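Local atomic coordinates of protein LEC-6 (Caenorhabditis elegans, PDB entry 3VV1), a protein that is a galectin, a carbohydrate-binding lectin that probably binds galactosides and prefers fucose-containing saccharides. Residues F114-G118 with G119-I123. Numbering follows the deposited sequence.
Sequences FVSNG and GIISI
Val115 and Ser122 form one hydrogen-bonded antiparallel pair and Asn117 and Ile120 the next, two N-H...O=C bonds to each, with the strand axes 4.5 Å apart at their closest. The straightest of the four bonds runs from Asn117 N to Ile120 O (3.0 Å, 173° at the hydrogen), and Ile120 N returns a bond to Asn117 O (3.0 Å), closing the type I' turn. Gly118 and Gly119 fill the two central positions of that turn, and both have the positive phi that glycine accepts readily. A water braces the bend, donating to Ser116 OG at 2.7 Å and accepting from Gly119 N at 3.0 Å; Ser116 OG also bonds Phe42 O. This beta hairpin with a two-residue loop belongs to the galectin sandwich, and on its buried side Phe114, Ile121 and Ile123 pack on strand 71-78 of the other sheet, with Ser116 on the same face. There Ile123 lies alongside Phe114, its CG1 3.8 Å from ring atom CD2. In Ile121 a chi1 of -61° puts CG1 beside the backbone N, where it packs against Ser116 OG, and leaves CG2 anti to that N to meet the ring edge. On the more open face, Ser122 OG is hydrogen-bonded to Asp132 of strand 128-134.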
ATOM      1  N   PHE A 114     -13.763  -5.145  -8.287  1.00  8.91           N
ATOM      2  CA  PHE A 114     -13.608  -4.552  -9.608  1.00  8.39           C
ATOM      3  C   PHE A 114     -12.255  -5.084 -10.144  1.00  9.03           C
ATOM      4  O   PHE A 114     -11.247  -5.100  -9.427  1.00 11.04           O
ATOM      5  CB  PHE A 114     -13.475  -3.030  -9.471  1.00  8.83           C
ATOM      6  CG  PHE A 114     -14.707  -2.355  -8.857  1.00  8.41           C
ATOM      7  CD1 PHE A 114     -14.885  -2.322  -7.470  1.00  9.38           C
ATOM      8  CD2 PHE A 114     -15.736  -1.856  -9.684  1.00  8.06           C
ATOM      9  CE1 PHE A 114     -16.070  -1.750  -6.897  1.00  9.38           C
ATOM     10  CE2 PHE A 114     -16.880  -1.231  -9.129  1.00  9.25           C
ATOM     11  CZ  PHE A 114     -17.033  -1.186  -7.730  1.00  9.16           C
ATOM     12  N   VAL A 115     -12.241  -5.435 -11.422  1.00  9.57           N
ATOM     13  CA  VAL A 115     -11.006  -5.978 -12.047  1.00  9.67           C
ATOM     14  C   VAL A 115     -10.852  -5.247 -13.365  1.00 10.29           C
ATOM     15  O   VAL A 115     -11.775  -5.262 -14.199  1.00 10.90           O
ATOM     16  CB  VAL A 115     -11.066  -7.486 -12.330  1.00 11.49           C
ATOM     17  CG1 VAL A 115      -9.668  -7.973 -12.839  1.00 15.44           C
ATOM     18  CG2 VAL A 115     -11.471  -8.216 -11.054  1.00 15.25           C
ATOM     19  N   SER A 116      -9.714  -4.594 -13.585  1.00 10.95           N
ATOM     20  CA  SER A 116      -9.543  -3.765 -14.790  1.00 10.30           C
ATOM     21  C   SER A 116      -8.505  -4.305 -15.715  1.00 12.64           C
ATOM     22  O   SER A 116      -7.347  -4.452 -15.331  1.00 15.29           O
ATOM     23  CB  SER A 116      -9.034  -2.391 -14.366  1.00 12.86           C
ATOM     24  OG  SER A 116      -8.889  -1.606 -15.529  1.00 14.95           O
ATOM     25  N   ASN A 117      -8.900  -4.581 -16.942  1.00 14.92           N
ATOM     26  CA  ASN A 117      -7.954  -5.068 -17.944  1.00 18.93           C
ATOM     27  C   ASN A 117      -8.496  -4.874 -19.335  1.00 17.41           C
ATOM     28  O   ASN A 117      -9.722  -5.131 -19.560  1.00 17.48           O
ATOM     29  CB  ASN A 117      -7.681  -6.518 -17.777  1.00 24.92           C
ATOM     30  CG  ASN A 117      -6.247  -6.874 -18.183  1.00 29.37           C
ATOM     31  OD1 ASN A 117      -5.548  -6.193 -18.988  1.00 38.81           O
ATOM     32  ND2 ASN A 117      -5.782  -7.921 -17.544  1.00 37.54           N
ATOM     33  N   GLY A 118      -7.619  -4.367 -20.200  1.00 18.42           N
ATOM     34  CA  GLY A 118      -7.928  -4.232 -21.634  1.00 20.90           C
ATOM     35  C   GLY A 118      -9.123  -3.334 -21.858  1.00 19.68           C
ATOM     36  O   GLY A 118      -9.890  -3.530 -22.829  1.00 22.72           O
ATOM     37  N   GLY A 119      -9.286  -2.357 -20.980  1.00 15.48           N
ATOM     38  CA  GLY A 119     -10.319  -1.347 -21.135  1.00 16.16           C
ATOM     39  C   GLY A 119     -11.692  -1.783 -20.621  1.00 13.39           C
ATOM     40  O   GLY A 119     -12.686  -1.059 -20.817  1.00 13.66           O
ATOM     41  N   ILE A 120     -11.772  -2.960 -20.001  1.00 11.72           N
ATOM     42  CA  ILE A 120     -13.030  -3.422 -19.407  1.00 10.70           C
ATOM     43  C   ILE A 120     -12.838  -3.530 -17.920  1.00 11.16           C
ATOM     44  O   ILE A 120     -11.863  -4.189 -17.464  1.00 12.52           O
ATOM     45  CB  ILE A 120     -13.453  -4.783 -19.972  1.00 13.67           C
ATOM     46  CG1 ILE A 120     -13.643  -4.671 -21.493  1.00 16.14           C
ATOM     47  CG2 ILE A 120     -14.765  -5.265 -19.304  1.00 16.22           C
ATOM     48  CD1 ILE A 120     -13.966  -6.017 -22.091  1.00 21.38           C
ATOM     49  N   ILE A 121     -13.776  -2.937 -17.155  1.00  9.97           N
ATOM     50  CA  ILE A 121     -13.740  -3.135 -15.705  1.00  9.83           C
ATOM     51  C   ILE A 121     -14.881  -4.117 -15.413  1.00 10.13           C
ATOM     52  O   ILE A 121     -16.054  -3.784 -15.584  1.00 12.06           O
ATOM     53  CB  ILE A 121     -13.892  -1.788 -14.956  1.00 10.26           C
ATOM     54  CG1 ILE A 121     -12.702  -0.860 -15.356  1.00 10.55           C
ATOM     55  CG2 ILE A 121     -13.963  -2.078 -13.421  1.00 11.84           C
ATOM     56  CD1 ILE A 121     -12.860   0.568 -14.871  1.00 12.72           C
ATOM     57  N   SER A 122     -14.512  -5.309 -14.943  1.00  8.91           N
ATOM     58  CA  SER A 122     -15.461  -6.408 -14.656  1.00  9.81           C
ATOM     59  C   SER A 122     -15.792  -6.249 -13.154  1.00  9.48           C
ATOM     60  O   SER A 122     -14.918  -5.972 -12.315  1.00 10.27           O
ATOM     61  CB  SER A 122     -14.804  -7.787 -14.892  1.00 12.98           C
ATOM     62  OG  SER A 122     -14.611  -7.904 -16.293  1.00 16.45           O
ATOM     63  N   ILE A 123     -17.051  -6.461 -12.800  1.00  9.17           N
ATOM     64  CA  ILE A 123     -17.547  -6.209 -11.436  1.00  8.69           C
ATOM     65  C   ILE A 123     -18.193  -7.491 -10.933  1.00  8.70           C
ATOM     66  O   ILE A 123     -19.024  -8.057 -11.648  1.00 10.30           O
ATOM     67  CB  ILE A 123     -18.568  -5.053 -11.433  1.00  8.99           C
ATOM     68  CG1 ILE A 123     -17.969  -3.788 -12.105  1.00 10.00           C
ATOM     69  CG2 ILE A 123     -18.988  -4.738  -9.982  1.00 10.04           C
ATOM     70  CD1 ILE A 123     -19.072  -2.780 -12.399  1.00 10.20           C
TER
HETATM   71  O   HOH W   1      -8.775  -1.495 -18.196  1.00 27.90           O